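Gentamicin resistance protein (Enterococcus gallinarum, PDB 3TDV) phosphorylates aminoglycoside antibiotics, gentamicin among them, using GTP in preference to ATP, and thereby makes its bacterial host resistant. Local coordinates at residues G68-N73 / A121-E126; Q98-D103 / F202-N207; D110-R115 / Q210-G215. All blocks are in the same frame, centred on the assembly; numbering follows the deposited sequence.

Interaction 1: residues G68-N73 / A121-E126; sequences GCVKVN and AEFMNE
Glu-126 OE2 is gripped by one amide of the loop 68-73 directly and by a water that joins it to the next. Lys-71 N donates to it over 3.1 Å, in a fairly straight bond (160°) that arrives from above the carboxylate plane, 48° out of it. The water donates to the same OE2 at 2.6 Å and in turn accepts from Val-72 N, so two successive amides of the loop are served by one carboxylate oxygen. A glutamate suits this place because its chain is long enough to cross from helix to loop; a bend at chi2 brings the carboxylate over to the amides. On the way its CG passes only 3.1 Å from Cys-69 O, a close carbon-oxygen approach where loop and side chain are packed tightly.

One helical turn earlier, Phe-123 supplies the apolar half of the contact. With CG opposite the backbone N (chi1 176°), its ring reaches the two valines of the loop. Val-70 CG1 lies at the ring edge, 3.7 Å from Phe-123 CD1, while Val-72 CG2 comes obliquely to the same CD1 at 3.8 Å, its side chain crossing that of Phe-123 at about a right angle. Branched valines present methyls close to the main chain, which fits a loop lying near the aromatic ring. The bridging water also sits in the plane of the ring, at its edge.

The arrangement joins the loop between helix 50-66 and strand 77-82 to helix 110-129. Phe-123 also packs on Ile-216 of strand 213-216 and on Phe-219, Val-72 rests on Leu-213, and Ala-121 and Met-124 face helix 240-249.

Interaction 2: residues Q98-D103 / F202-N207; sequences QILGED and FLTNLN. With GDP (guanosine-5'-diphosphate), chain C.
The guanine pocket of this kinase-like fold is lined here by two short antiparallel strands, 98-99 and 202-204. Ile-99 and Leu-203 form their non-hydrogen-bonded pair, and the apolar surface they make together faces the nucleotide. Leu-203 CD1 and Ile-99 CG1 each stand 3.9 Å from N2 of GDP, so the exocyclic amino group of the guanine packs against aliphatic carbon. The two side chains cross at a slant, Ile-99 CD1 to Leu-203 CD1 at 3.6 Å. Branched aliphatic residues suit this place, since they offer a methylene (Ile-99 CG1) and a methyl (Leu-203 CD1) to the amino group, and methyls to each other. Leu-203 lines the pocket, as an apolar residue on the strand after the catalytic loop does in protein kinases. Val-95, Arg-45, Tyr-92 and others supply polar grips on GDP.

Gln-98 and Thr-204, whose side chains start out on the other face, form the hydrogen-bonded pair. Gln-98 N donates to Thr-204 O nearly straight (171°) over 2.9 Å. Just past the strand, Leu-100 N continues the pairing with Phe-202 O at 2.8 Å. The Leu-100 side chain sets out toward strand 202-204, its CB 4.1 Å from Phe-202 CB and its CD2 at the edge of the Phe-202 ring. These two buried residues carry the sheet into the core, resting on Leu-116 and Leu-120 of helix 110-129.

Threonine adds a second grip to the pair. Its OG1, set between backbone N and carbonyl carbon (chi1 47°), donates to Gln-98 O at 2.7 Å, and Thr-204 N donates to that oxygen from the opposite face of the carbonyl plane.

Interaction 3: residues D110-R115 / Q210-G215; sequences DDAKDR and QTPLTG
The guanidinium of Arg-115 has the carbonyl oxygen of Gln-210 over one of its faces, and the methyl of Thr-211 approaches it obliquely, CG2 lying 4.2 Å from NH2. Here the hairpin of strands 202-204 and 213-216, which follows the catalytic loop of the kinase-like fold, is packed against by the first turns of helix 110-129, from earlier in the chain. Arg-115 NE comes within 2.7 Å of Gln-210 O, but the N-H bonds are badly directed for an oxygen above the plane and no hydrogen bond is made. With the arginine chain bent at chi2 (-11°) and chi3 (-108°), far from staggered values, the exact placing of this group on the surface is doubtful, and so is the closeness itself.

The apolar part is clearer. Pro-212 points toward the helix, and its ring fits between Ala-112 and Arg-115, which lie one turn apart. A small alanine and the aliphatic base of a long arginine suit a helix face approached by a compact, rigid ring, and the proline needs no hydrogen-bond partner for its N. Arg-115 CB touches Pro-212 CD at 3.8 Å, and Ala-112 CB lies 4.3 Å from Pro-212 CB.

Beyond the proline the chain enters strand 213-216 with a classic beta bulge, Thr-214 and Gly-215 both facing Leu-203. Further along the helix, Gln-119 OE1 accepts from Leu-213 N. Thr-211 OG1 is hydrogen-bonded to Ser-208 OG. In the first turn of the helix, Ala-112 O lies 3.8 Å from Pro-212 CG.

How the interactions relate
Strand 213-216 ties the three contacts together. Its neighbour in the sheet is strand 202-204 of interaction 2, and Leu-203 O probably accepts from Thr-214 N at 2.7 Å; the centres of interactions 2 and 3 are about 9 Å apart. Thr-214 O probably receives Asn-73 N of interaction 1 at 3.1 Å, and the centres of interactions 1 and 3 are about 14 Å apart. These two also share helix 110-129, at different turns. Interactions 1 and 2 do not touch, their nearest atoms being about 7 Å apart. Interaction 2 alone of the three meets GDP. In interaction 1 the side chain of Val-72 is about 12 Å from the bound GDP. Interaction 3 lies apart from the known sites.

Interaction 1: residues G68-N73 / A121-E126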
loop_
_atom_site.group_PDB
_atom_site.type_symbol
_atom_site.label_atom_id
_atom_site.label_comp_id
_atom_site.label_asym_id
_atom_site.label_seq_id
_atom_site.Cartn_x
_atom_site.Cartn_y
_atom_site.Cartn_z
ATOM N N GLY A 68 10.950 -5.414 15.928
ATOM C CA GLY A 68 11.231 -6.636 16.663
ATOM C C GLY A 68 10.339 -7.826 16.339
ATOM O O GLY A 68 10.606 -8.938 16.788
ATOM N N CYS A 69 9.290 -7.601 15.561
ATOM C CA CYS A 69 8.263 -8.608 15.349
ATOM C C CYS A 69 8.182 -8.967 13.872
ATOM O O CYS A 69 7.456 -9.881 13.475
ATOM C CB CYS A 69 6.898 -8.062 15.814
ATOM S SG CYS A 69 6.515 -8.270 17.578
ATOM N N VAL A 70 8.913 -8.216 13.059
ATOM C CA VAL A 70 8.924 -8.400 11.611
ATOM C C VAL A 70 10.353 -8.717 11.167
ATOM O O VAL A 70 11.291 -7.996 11.528
ATOM C CB VAL A 70 8.471 -7.118 10.871
ATOM C CG1 VAL A 70 8.805 -7.218 9.384
ATOM C CG2 VAL A 70 6.984 -6.845 11.088
ATOM N N LYS A 71 10.491 -9.777 10.369
ATOM C CA LYS A 71 11.780 -10.342 9.981
ATOM C C LYS A 71 12.498 -9.533 8.898
ATOM O O LYS A 71 13.702 -9.272 9.013
ATOM C CB LYS A 71 11.598 -11.809 9.527
ATOM C CG LYS A 71 12.805 -12.736 9.793
ATOM C CD LYS A 71 12.523 -14.180 9.288
ATOM C CE LYS A 71 13.791 -15.063 9.184
ATOM N NZ LYS A 71 14.083 -15.855 10.422
ATOM N N VAL A 72 11.786 -9.144 7.839
ATOM C CA VAL A 72 12.417 -8.285 6.829
ATOM C C VAL A 72 12.734 -6.890 7.391
ATOM O O VAL A 72 12.276 -6.538 8.488
ATOM C CB VAL A 72 11.554 -8.115 5.574
ATOM C CG1 VAL A 72 11.335 -9.457 4.876
ATOM C CG2 VAL A 72 10.232 -7.415 5.921
ATOM N N ASN A 73 13.524 -6.107 6.650
ATOM C CA ASN A 73 13.787 -4.719 7.030
ATOM C C ASN A 73 12.611 -3.805 6.738
ATOM O O ASN A 73 11.981 -3.904 5.675
ATOM C CB ASN A 73 14.998 -4.151 6.284
ATOM C CG ASN A 73 16.317 -4.721 6.776
ATOM O OD1 ASN A 73 16.476 -5.068 7.960
ATOM N ND2 ASN A 73 17.281 -4.813 5.865
ATOM N N ALA A 121 4.354 -14.097 2.755
ATOM C CA ALA A 121 3.371 -14.791 3.571
ATOM C C ALA A 121 3.711 -14.705 5.053
ATOM O O ALA A 121 2.825 -14.510 5.879
ATOM C CB ALA A 121 3.244 -16.253 3.129
ATOM N N GLU A 122 4.986 -14.870 5.402
ATOM C CA GLU A 122 5.384 -14.748 6.803
ATOM C C GLU A 122 5.305 -13.293 7.266
ATOM O O GLU A 122 4.951 -13.024 8.425
ATOM C CB GLU A 122 6.796 -15.284 7.026
ATOM C CG GLU A 122 6.940 -16.770 6.790
ATOM C CD GLU A 122 8.385 -17.216 6.944
ATOM O OE1 GLU A 122 8.765 -17.665 8.058
ATOM O OE2 GLU A 122 9.139 -17.089 5.948
ATOM N N PHE A 123 5.630 -12.361 6.372
ATOM C CA PHE A 123 5.452 -10.934 6.676
ATOM C C PHE A 123 4.003 -10.619 7.062
ATOM O O PHE A 123 3.747 -10.094 8.158
ATOM C CB PHE A 123 5.886 -10.047 5.501
ATOM C CG PHE A 123 5.623 -8.566 5.722
ATOM C CD1 PHE A 123 6.495 -7.794 6.491
ATOM C CD2 PHE A 123 4.510 -7.948 5.152
ATOM C CE1 PHE A 123 6.256 -6.437 6.692
ATOM C CE2 PHE A 123 4.271 -6.602 5.343
ATOM C CZ PHE A 123 5.138 -5.842 6.119
ATOM N N MET A 124 3.058 -10.934 6.168
ATOM C CA MET A 124 1.639 -10.701 6.457
ATOM C C MET A 124 1.196 -11.488 7.705
ATOM O O MET A 124 0.451 -10.983 8.538
ATOM C CB MET A 124 0.761 -11.048 5.247
ATOM C CG MET A 124 1.146 -10.320 3.951
ATOM S SD MET A 124 0.351 -11.028 2.476
ATOM C CE MET A 124 -1.367 -10.987 2.913
ATOM N N ASN A 125 1.679 -12.719 7.854
ATOM C CA ASN A 125 1.404 -13.469 9.077
ATOM C C ASN A 125 1.831 -12.680 10.308
ATOM O O ASN A 125 1.149 -12.694 11.331
ATOM C CB ASN A 125 2.144 -14.804 9.081
ATOM C CG ASN A 125 1.378 -15.907 8.394
ATOM O OD1 ASN A 125 0.225 -15.725 7.967
ATOM N ND2 ASN A 125 2.020 -17.079 8.283
ATOM N N GLU A 126 2.996 -12.038 10.207
ATOM C CA GLU A 126 3.572 -11.272 11.310
ATOM C C GLU A 126 2.681 -10.057 11.656
ATOM O O GLU A 126 2.425 -9.777 12.832
ATOM C CB GLU A 126 5.023 -10.870 10.974
ATOM C CG GLU A 126 6.087 -11.838 11.535
ATOM C CD GLU A 126 7.348 -11.989 10.667
ATOM O OE1 GLU A 126 7.980 -13.078 10.705
ATOM O OE2 GLU A 126 7.731 -11.043 9.953
HETATM O O HOH W 1 9.056 -10.404 7.788
#

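Interaction 2: residues Q98-D103 / F202-N207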
loop_
_atom_site.group_PDB
_atom_site.type_symbol
_atom_site.label_atom_id
_atom_site.label_comp_id
_atom_site.label_asym_id
_atom_site.label_seq_id
_atom_site.Cartn_x
_atom_site.Cartn_y
_atom_site.Cartn_z
ATOM N N GLN A 98 16.714 -3.577 -4.779
ATOM C CA GLN A 98 16.029 -3.085 -5.962
ATOM C C GLN A 98 14.508 -3.110 -5.756
ATOM O O GLN A 98 13.967 -4.102 -5.272
ATOM C CB GLN A 98 16.410 -3.972 -7.154
ATOM C CG GLN A 98 16.269 -3.300 -8.517
ATOM C CD GLN A 98 17.461 -2.417 -8.858
ATOM O OE1 GLN A 98 18.323 -2.149 -8.007
ATOM N NE2 GLN A 98 17.518 -1.959 -10.114
ATOM N N ILE A 99 13.829 -2.014 -6.097
ATOM C CA ILE A 99 12.360 -1.949 -6.020
ATOM C C ILE A 99 11.713 -2.834 -7.081
ATOM O O ILE A 99 11.996 -2.691 -8.276
ATOM C CB ILE A 99 11.840 -0.505 -6.234
ATOM C CG1 ILE A 99 12.371 0.451 -5.155
ATOM C CG2 ILE A 99 10.298 -0.475 -6.291
ATOM C CD1 ILE A 99 11.484 0.596 -3.938
ATOM N N LEU A 100 10.826 -3.729 -6.664
ATOM C CA LEU A 100 10.209 -4.656 -7.625
ATOM C C LEU A 100 9.346 -3.993 -8.707
ATOM O O LEU A 100 9.501 -4.320 -9.894
ATOM C CB LEU A 100 9.403 -5.741 -6.916
ATOM C CG LEU A 100 9.057 -6.941 -7.802
ATOM C CD1 LEU A 100 10.255 -7.319 -8.671
ATOM C CD2 LEU A 100 8.611 -8.126 -6.951
ATOM N N GLY A 101 8.456 -3.074 -8.306
ATOM C CA GLY A 101 7.484 -2.480 -9.228
ATOM C C GLY A 101 6.461 -3.482 -9.765
ATOM O O GLY A 101 6.620 -4.680 -9.556
ATOM N N GLU A 102 5.411 -3.017 -10.446
ATOM C CA GLU A 102 4.451 -3.944 -11.059
ATOM C C GLU A 102 5.117 -4.697 -12.205
ATOM O O GLU A 102 5.336 -5.916 -12.139
ATOM C CB GLU A 102 3.211 -3.221 -11.603
ATOM C CG GLU A 102 1.994 -4.155 -11.874
ATOM C CD GLU A 102 1.687 -4.406 -13.361
ATOM O OE1 GLU A 102 1.454 -3.420 -14.097
ATOM O OE2 GLU A 102 1.652 -5.588 -13.784
ATOM N N ASP A 103 5.444 -3.943 -13.251
ATOM C CA ASP A 103 6.012 -4.478 -14.483
ATOM C C ASP A 103 7.208 -5.427 -14.261
ATOM O O ASP A 103 7.558 -6.220 -15.148
ATOM C CB ASP A 103 6.411 -3.317 -15.411
ATOM C CG ASP A 103 5.215 -2.467 -15.847
ATOM O OD1 ASP A 103 4.129 -2.562 -15.224
ATOM O OD2 ASP A 103 5.363 -1.689 -16.816
ATOM N N PHE A 202 8.291 -3.170 -2.481
ATOM C CA PHE A 202 9.110 -4.356 -2.210
ATOM C C PHE A 202 10.548 -4.116 -2.651
ATOM O O PHE A 202 10.803 -3.797 -3.831
ATOM C CB PHE A 202 8.551 -5.614 -2.876
ATOM C CG PHE A 202 7.108 -5.900 -2.539
ATOM C CD1 PHE A 202 6.504 -5.319 -1.433
ATOM C CD2 PHE A 202 6.357 -6.756 -3.340
ATOM C CE1 PHE A 202 5.178 -5.581 -1.128
ATOM C CE2 PHE A 202 5.026 -7.018 -3.049
ATOM C CZ PHE A 202 4.436 -6.431 -1.942
ATOM N N LEU A 203 11.468 -4.243 -1.685
ATOM C CA LEU A 203 12.902 -4.167 -1.944
ATOM C C LEU A 203 13.488 -5.570 -2.082
ATOM O O LEU A 203 13.427 -6.375 -1.144
ATOM C CB LEU A 203 13.599 -3.411 -0.822
ATOM C CG LEU A 203 13.540 -1.906 -1.053
ATOM C CD1 LEU A 203 13.939 -1.605 -2.508
ATOM C CD2 LEU A 203 12.151 -1.357 -0.738
ATOM N N THR A 204 14.057 -5.868 -3.250
ATOM C CA THR A 204 14.464 -7.242 -3.576
ATOM C C THR A 204 15.971 -7.380 -3.843
ATOM O O THR A 204 16.671 -6.384 -4.063
ATOM C CB THR A 204 13.680 -7.769 -4.791
ATOM O OG1 THR A 204 13.686 -6.779 -5.831
ATOM C CG2 THR A 204 12.231 -8.073 -4.415
ATOM N N ASN A 205 16.448 -8.627 -3.840
ATOM C CA ASN A 205 17.868 -8.945 -3.981
ATOM C C ASN A 205 18.103 -10.347 -4.556
ATOM O O ASN A 205 17.833 -11.356 -3.896
ATOM C CB ASN A 205 18.560 -8.849 -2.625
ATOM C CG ASN A 205 20.049 -9.151 -2.703
ATOM O OD1 ASN A 205 20.649 -9.176 -3.796
ATOM N ND2 ASN A 205 20.662 -9.377 -1.539
ATOM N N LEU A 206 18.623 -10.409 -5.779
ATOM C CA LEU A 206 18.881 -11.688 -6.452
ATOM C C LEU A 206 20.197 -12.381 -6.034
ATOM O O LEU A 206 20.535 -13.446 -6.551
ATOM C CB LEU A 206 18.816 -11.491 -7.969
ATOM C CG LEU A 206 17.466 -10.893 -8.381
ATOM C CD1 LEU A 206 17.441 -10.449 -9.843
ATOM C CD2 LEU A 206 16.350 -11.886 -8.082
ATOM N N ASN A 207 20.932 -11.776 -5.105
ATOM C CA ASN A 207 22.128 -12.415 -4.549
ATOM C C ASN A 207 21.783 -13.166 -3.278
ATOM O O ASN A 207 22.663 -13.761 -2.635
ATOM C CB ASN A 207 23.255 -11.408 -4.287
ATOM C CG ASN A 207 23.737 -10.744 -5.554
ATOM O OD1 ASN A 207 23.898 -11.398 -6.589
ATOM N ND2 ASN A 207 23.953 -9.434 -5.491
HETATM P PB GDP C . 4.264 7.713 -0.598
HETATM O O1B GDP C . 3.835 9.139 -0.843
HETATM O O2B GDP C . 3.913 6.931 -1.853
HETATM O O3B GDP C . 3.566 7.173 0.637
HETATM O O3A GDP C . 5.871 7.706 -0.368
HETATM P PA GDP C . 6.741 6.366 -0.141
HETATM O O1A GDP C . 6.987 6.064 1.327
HETATM O O2A GDP C . 6.240 5.137 -0.866
HETATM O "O5'" GDP C . 8.114 6.797 -0.860
HETATM C "C5'" GDP C . 7.965 7.219 -2.219
HETATM C "C4'" GDP C . 8.990 6.507 -3.064
HETATM O "O4'" GDP C . 10.316 6.777 -2.581
HETATM C "C3'" GDP C . 8.877 4.984 -3.008
HETATM O "O3'" GDP C . 7.849 4.485 -3.877
HETATM C "C2'" GDP C . 10.273 4.553 -3.408
HETATM O "O2'" GDP C . 10.461 4.632 -4.828
HETATM C "C1'" GDP C . 11.144 5.618 -2.776
HETATM N N9 GDP C . 11.699 5.099 -1.491
HETATM C C8 GDP C . 11.315 5.396 -0.227
HETATM N N7 GDP C . 12.046 4.710 0.699
HETATM C C5 GDP C . 12.919 3.934 0.023
HETATM C C6 GDP C . 14.005 2.979 0.367
HETATM O O6 GDP C . 14.283 2.716 1.563
HETATM N N1 GDP C . 14.677 2.405 -0.644
HETATM C C2 GDP C . 14.408 2.683 -1.943
HETATM N N2 GDP C . 15.122 2.071 -2.929
HETATM N N3 GDP C . 13.438 3.559 -2.324
HETATM C C4 GDP C . 12.681 4.200 -1.408
#

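Interaction 3: residues D110-R115 / Q210-G215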
loop_
_atom_site.group_PDB
_atom_site.type_symbol
_atom_site.label_atom_id
_atom_site.label_comp_id
_atom_site.label_asym_id
_atom_site.label_seq_id
_atom_site.Cartn_x
_atom_site.Cartn_y
_atom_site.Cartn_z
ATOM N N ASP A 110 11.772 -17.251 -11.619
ATOM C CA ASP A 110 10.748 -18.173 -11.113
ATOM C C ASP A 110 11.041 -18.772 -9.736
ATOM O O ASP A 110 10.156 -18.871 -8.880
ATOM C CB ASP A 110 10.547 -19.323 -12.118
ATOM C CG ASP A 110 9.532 -18.991 -13.202
ATOM O OD1 ASP A 110 8.986 -19.944 -13.808
ATOM O OD2 ASP A 110 9.278 -17.788 -13.458
ATOM N N ASP A 111 12.285 -19.199 -9.542
ATOM C CA ASP A 111 12.708 -19.816 -8.280
ATOM C C ASP A 111 12.739 -18.790 -7.143
ATOM O O ASP A 111 12.374 -19.105 -6.006
ATOM C CB ASP A 111 14.075 -20.491 -8.449
ATOM C CG ASP A 111 14.819 -20.008 -9.699
ATOM O OD1 ASP A 111 14.200 -19.281 -10.517
ATOM O OD2 ASP A 111 16.012 -20.362 -9.868
ATOM N N ALA A 112 13.178 -17.570 -7.450
ATOM C CA ALA A 112 13.130 -16.486 -6.479
ATOM C C ALA A 112 11.668 -16.117 -6.191
ATOM O O ALA A 112 11.288 -15.865 -5.039
ATOM C CB ALA A 112 13.893 -15.283 -6.994
ATOM N N LYS A 113 10.855 -16.098 -7.244
ATOM C CA LYS A 113 9.435 -15.811 -7.106
ATOM C C LYS A 113 8.786 -16.641 -5.995
ATOM O O LYS A 113 8.099 -16.098 -5.124
ATOM C CB LYS A 113 8.711 -16.026 -8.431
ATOM C CG LYS A 113 7.896 -14.829 -8.888
ATOM C CD LYS A 113 7.012 -15.180 -10.081
ATOM C CE LYS A 113 7.599 -14.678 -11.395
ATOM N NZ LYS A 113 6.734 -15.033 -12.563
ATOM N N ASP A 114 9.013 -17.948 -6.010
ATOM C CA ASP A 114 8.440 -18.816 -4.983
ATOM C C ASP A 114 8.979 -18.497 -3.589
ATOM O O ASP A 114 8.245 -18.547 -2.598
ATOM C CB ASP A 114 8.663 -20.306 -5.294
ATOM C CG ASP A 114 8.571 -21.168 -4.042
ATOM O OD1 ASP A 114 7.439 -21.503 -3.608
ATOM O OD2 ASP A 114 9.636 -21.471 -3.457
ATOM N N ARG A 115 10.268 -18.194 -3.510
ATOM C CA ARG A 115 10.857 -17.775 -2.247
ATOM C C ARG A 115 10.195 -16.461 -1.788
ATOM O O ARG A 115 9.884 -16.282 -0.606
ATOM C CB ARG A 115 12.370 -17.601 -2.401
ATOM C CG ARG A 115 13.190 -18.295 -1.331
ATOM C CD ARG A 115 12.298 -18.791 -0.197
ATOM N NE ARG A 115 12.450 -18.013 1.036
ATOM C CZ ARG A 115 12.601 -18.556 2.243
ATOM N NH1 ARG A 115 12.620 -19.879 2.378
ATOM N NH2 ARG A 115 12.735 -17.782 3.317
ATOM N N GLN A 210 17.912 -17.661 -0.532
ATOM C CA GLN A 210 16.966 -17.932 0.559
ATOM C C GLN A 210 16.025 -16.749 0.878
ATOM O O GLN A 210 14.872 -16.947 1.267
ATOM C CB GLN A 210 17.716 -18.360 1.832
ATOM C CG GLN A 210 17.361 -19.766 2.344
ATOM C CD GLN A 210 18.334 -20.850 1.864
ATOM O OE1 GLN A 210 18.072 -21.546 0.878
ATOM N NE2 GLN A 210 19.459 -20.995 2.570
ATOM N N THR A 211 16.508 -15.522 0.704
ATOM C CA THR A 211 15.726 -14.347 1.102
ATOM C C THR A 211 15.806 -13.205 0.095
ATOM O O THR A 211 16.404 -12.166 0.375
ATOM C CB THR A 211 16.164 -13.851 2.495
ATOM O OG1 THR A 211 17.580 -14.061 2.664
ATOM C CG2 THR A 211 15.418 -14.622 3.587
ATOM N N PRO A 212 15.186 -13.392 -1.084
ATOM C CA PRO A 212 15.231 -12.360 -2.118
ATOM C C PRO A 212 14.375 -11.126 -1.774
ATOM O O PRO A 212 14.508 -10.108 -2.457
ATOM C CB PRO A 212 14.697 -13.080 -3.355
ATOM C CG PRO A 212 13.794 -14.105 -2.819
ATOM C CD PRO A 212 14.455 -14.584 -1.542
ATOM N N LEU A 213 13.526 -11.211 -0.746
ATOM C CA LEU A 213 12.862 -10.015 -0.211
ATOM C C LEU A 213 13.679 -9.379 0.932
ATOM O O LEU A 213 13.773 -9.928 2.041
ATOM C CB LEU A 213 11.427 -10.304 0.268
ATOM C CG LEU A 213 10.644 -9.046 0.704
ATOM C CD1 LEU A 213 10.261 -8.185 -0.512
ATOM C CD2 LEU A 213 9.415 -9.381 1.549
ATOM N N THR A 214 14.250 -8.211 0.652
ATOM C CA THR A 214 15.102 -7.508 1.603
ATOM C C THR A 214 14.281 -6.634 2.579
ATOM O O THR A 214 14.562 -6.577 3.794
ATOM C CB THR A 214 16.093 -6.593 0.859
ATOM O OG1 THR A 214 16.576 -7.251 -0.323
ATOM C CG2 THR A 214 17.258 -6.227 1.777
ATOM N N GLY A 215 13.275 -5.939 2.050
ATOM C CA GLY A 215 12.401 -5.192 2.921
ATOM C C GLY A 215 11.130 -4.665 2.303
ATOM O O GLY A 215 10.792 -4.929 1.121
#